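PDB 4OZK: putative bacteriocin from Brevibacillus laterosporus, which probably kills a broad range of bacteria as a leaderless class IId bacteriocin with a defensin-like, disulfide-stapled structure. Local coordinates for residues 28-33 against 38-43. Sequence-based numbering, arbitrary orientation.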
ATOM      1  N   HIS A  28      -3.671   1.004   0.339  1.00 17.05           N
ATOM      2  CA  HIS A  28      -2.484   0.271   0.773  1.00 13.75           C
ATOM      3  C   HIS A  28      -1.415   0.291  -0.315  1.00 18.97           C
ATOM      4  O   HIS A  28      -1.691  -0.062  -1.464  1.00 19.04           O
ATOM      5  CB  HIS A  28      -2.864  -1.174   1.092  1.00 10.23           C
ATOM      6  CG  HIS A  28      -3.771  -1.313   2.280  1.00 12.29           C
ATOM      7  ND1 HIS A  28      -4.015  -0.276   3.157  1.00 20.71           N
ATOM      8  CD2 HIS A  28      -4.479  -2.372   2.739  1.00 12.46           C
ATOM      9  CE1 HIS A  28      -4.838  -0.692   4.107  1.00 15.93           C
ATOM     10  NE2 HIS A  28      -5.135  -1.957   3.876  1.00 17.47           N
ATOM     11  N   VAL A  29      -0.201   0.708   0.036  1.00 18.67           N
ATOM     12  CA  VAL A  29       0.902   0.704  -0.929  1.00 13.51           C
ATOM     13  C   VAL A  29       1.726  -0.574  -0.805  1.00 10.66           C
ATOM     14  O   VAL A  29       2.211  -0.927   0.280  1.00 14.81           O
ATOM     15  CB  VAL A  29       1.817   1.924  -0.769  1.00 14.25           C
ATOM     16  CG1 VAL A  29       2.933   1.860  -1.792  1.00 16.49           C
ATOM     17  CG2 VAL A  29       1.018   3.201  -0.943  1.00 12.25           C
ATOM     18  N   TYR A  30       1.868  -1.274  -1.925  1.00 11.74           N
ATOM     19  CA  TYR A  30       2.554  -2.558  -1.940  1.00 11.36           C
ATOM     20  C   TYR A  30       3.795  -2.477  -2.817  1.00 15.82           C
ATOM     21  O   TYR A  30       3.731  -1.992  -3.949  1.00 22.09           O
ATOM     22  CB  TYR A  30       1.616  -3.639  -2.489  1.00 17.13           C
ATOM     23  CG  TYR A  30       0.640  -4.202  -1.478  1.00 19.38           C
ATOM     24  CD1 TYR A  30       0.964  -5.338  -0.737  1.00 18.67           C
ATOM     25  CD2 TYR A  30      -0.604  -3.609  -1.269  1.00 14.38           C
ATOM     26  CE1 TYR A  30       0.080  -5.870   0.186  1.00 19.14           C
ATOM     27  CE2 TYR A  30      -1.499  -4.132  -0.339  1.00 19.10           C
ATOM     28  CZ  TYR A  30      -1.146  -5.260   0.381  1.00 23.14           C
ATOM     29  OH  TYR A  30      -2.022  -5.793   1.301  1.00 30.45           O
ATOM     30  N   ALA A  31       4.933  -2.937  -2.312  1.00 14.88           N
ATOM     31  CA  ALA A  31       6.081  -3.096  -3.198  1.00 18.77           C
ATOM     32  C   ALA A  31       6.007  -4.488  -3.809  1.00 20.13           C
ATOM     33  O   ALA A  31       5.541  -5.434  -3.162  1.00 18.39           O
ATOM     34  CB  ALA A  31       7.399  -2.892  -2.451  1.00 22.63           C
ATOM     35  N   ILE A  32       6.428  -4.613  -5.065  1.00 20.25           N
ATOM     36  CA  ILE A  32       6.558  -5.926  -5.690  1.00 19.00           C
ATOM     37  C   ILE A  32       8.008  -6.387  -5.511  1.00 15.76           C
ATOM     38  O   ILE A  32       8.946  -5.626  -5.792  1.00 17.42           O
ATOM     39  CB  ILE A  32       6.157  -5.883  -7.185  1.00 17.49           C
ATOM     40  CG1 ILE A  32       4.725  -5.332  -7.339  1.00 17.02           C
ATOM     41  CG2 ILE A  32       6.302  -7.279  -7.835  1.00 18.58           C
ATOM     42  CD1 ILE A  32       4.288  -5.086  -8.803  1.00 17.84           C
ATOM     43  N   CYS A  33       8.199  -7.608  -5.015  1.00 18.71           N
ATOM     44  CA  CYS A  33       9.553  -8.125  -4.779  1.00 18.60           C
ATOM     45  C   CYS A  33      10.091  -8.858  -6.004  1.00 16.46           C
ATOM     46  O   CYS A  33       9.307  -9.369  -6.819  1.00 16.24           O
ATOM     47  CB  CYS A  33       9.585  -9.058  -3.564  1.00 16.08           C
ATOM     48  SG  CYS A  33       9.148  -8.264  -1.998  1.00 20.41           S
ATOM     49  N   GLN A  38       4.520  -9.728  -2.916  1.00 15.45           N
ATOM     50  CA  GLN A  38       4.219  -8.335  -2.642  1.00 22.06           C
ATOM     51  C   GLN A  38       4.344  -8.101  -1.157  1.00 16.95           C
ATOM     52  O   GLN A  38       4.115  -9.006  -0.365  1.00 22.86           O
ATOM     53  CB  GLN A  38       2.803  -7.990  -3.092  1.00 24.49           C
ATOM     54  CG  GLN A  38       2.606  -8.046  -4.594  1.00 23.72           C
ATOM     55  CD  GLN A  38       1.302  -7.406  -5.004  1.00 25.93           C
ATOM     56  OE1 GLN A  38       0.595  -6.844  -4.170  1.00 27.35           O
ATOM     57  NE2 GLN A  38       0.977  -7.477  -6.293  1.00 36.91           N
ATOM     58  N   VAL A  39       4.724  -6.891  -0.772  1.00 18.43           N
ATOM     59  CA  VAL A  39       4.823  -6.569   0.643  1.00 17.25           C
ATOM     60  C   VAL A  39       4.065  -5.273   0.889  1.00 15.82           C
ATOM     61  O   VAL A  39       4.166  -4.322   0.106  1.00 18.33           O
ATOM     62  CB  VAL A  39       6.301  -6.499   1.132  1.00 12.45           C
ATOM     63  CG1 VAL A  39       6.943  -7.882   1.071  1.00 16.76           C
ATOM     64  CG2 VAL A  39       7.104  -5.539   0.285  1.00 12.49           C
ATOM     65  N   TYR A  40       3.279  -5.262   1.962  1.00 18.24           N
ATOM     66  CA  TYR A  40       2.475  -4.108   2.350  1.00 13.85           C
ATOM     67  C   TYR A  40       3.429  -3.124   3.025  1.00 14.84           C
ATOM     68  O   TYR A  40       4.013  -3.449   4.060  1.00 23.43           O
ATOM     69  CB  TYR A  40       1.359  -4.615   3.276  1.00 14.23           C
ATOM     70  CG  TYR A  40       0.407  -3.592   3.879  1.00 12.27           C
ATOM     71  CD1 TYR A  40       0.397  -2.261   3.475  1.00 13.66           C
ATOM     72  CD2 TYR A  40      -0.475  -3.978   4.882  1.00 11.99           C
ATOM     73  CE1 TYR A  40      -0.472  -1.335   4.063  1.00 11.75           C
ATOM     74  CE2 TYR A  40      -1.339  -3.078   5.472  1.00 15.77           C
ATOM     75  CZ  TYR A  40      -1.331  -1.759   5.066  1.00 15.07           C
ATOM     76  OH  TYR A  40      -2.198  -0.874   5.663  1.00 15.09           O
ATOM     77  N   CYS A  41       3.618  -1.942   2.420  1.00 17.25           N
ATOM     78  CA  CYS A  41       4.636  -0.977   2.893  1.00 16.98           C
ATOM     79  C   CYS A  41       4.107   0.161   3.747  1.00 16.49           C
ATOM     80  O   CYS A  41       4.705   0.513   4.769  1.00 23.75           O
ATOM     81  CB  CYS A  41       5.397  -0.345   1.722  1.00 15.99           C
ATOM     82  SG  CYS A  41       6.312  -1.496   0.732  1.00 28.51           S
ATOM     83  N   ARG A  42       3.016   0.773   3.290  1.00 14.36           N
ATOM     84  CA  ARG A  42       2.376   1.832   4.054  1.00 19.60           C
ATOM     85  C   ARG A  42       0.895   1.939   3.738  1.00 17.12           C
ATOM     86  O   ARG A  42       0.391   1.366   2.759  1.00 17.75           O
ATOM     87  CB  ARG A  42       3.052   3.187   3.807  1.00 22.79           C
ATOM     88  CG  ARG A  42       2.769   3.785   2.431  1.00 27.08           C
ATOM     89  CD  ARG A  42       3.254   5.224   2.353  1.00 37.89           C
ATOM     90  NE  ARG A  42       4.714   5.300   2.416  1.00 59.64           N
ATOM     91  CZ  ARG A  42       5.404   6.428   2.572  1.00 67.71           C
ATOM     92  NH1 ARG A  42       4.767   7.585   2.688  1.00 67.84           N
ATOM     93  NH2 ARG A  42       6.731   6.396   2.616  1.00 68.24           N
ATOM     94  N   THR A  43       0.205   2.678   4.600  1.00 17.47           N
ATOM     95  CA  THR A  43      -1.166   3.072   4.348  1.00 21.03           C
ATOM     96  C   THR A  43      -1.092   4.513   3.891  1.00 21.30           C
ATOM     97  O   THR A  43      -0.538   5.366   4.592  1.00 24.13           O
ATOM     98  CB  THR A  43      -2.014   3.012   5.627  1.00 18.39           C
ATOM     99  OG1 THR A  43      -1.916   1.704   6.223  1.00 30.56           O
ATOM    100  CG2 THR A  43      -3.461   3.337   5.301  1.00 12.00           C
TER
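Cys-41 N donates a nearly straight hydrogen bond of 2.8 Å to Val-29 O, while Val-29 N donates to Arg-42 O, so Cys-41 and Arg-42 both face Val-29 in a classic beta bulge. The contact joins the two strands of the antiparallel hairpin 24-33/38-48 in the three-stranded sheet of this defensin-like fold. Beyond the bulge, Ala-31 and Val-39 exchange two backbone bonds. His-28, Tyr-30 and Tyr-40 form an aromatic cluster on one face. With CG anti to the backbone N (chi1 177°), the Tyr-40 ring runs along the sheet. It stacks face to face on the imidazole, centroids 4.4 Å apart. Its OH lies over one face of the His-28 ring, toward the rim, and shares a hydrogen bond of 2.7 Å with Thr-43 OG1. The Tyr-30 and Tyr-40 rings are near parallel but slid apart, and Tyr-40 CA covers the Tyr-30 face in a CH-pi contact. On the other face of the sheet, Val-29 and Ala-31 pack on Trp-11 of strand 8-19. There the disulfides Cys-2–Cys-41 and Cys-4–Cys-33 staple the N-terminal segment to both hairpin strands; Cys-41 SG rests 3.6 Å from Ala-31 CB, and Cys-33 SG 3.8 Å from Val-39 CG1.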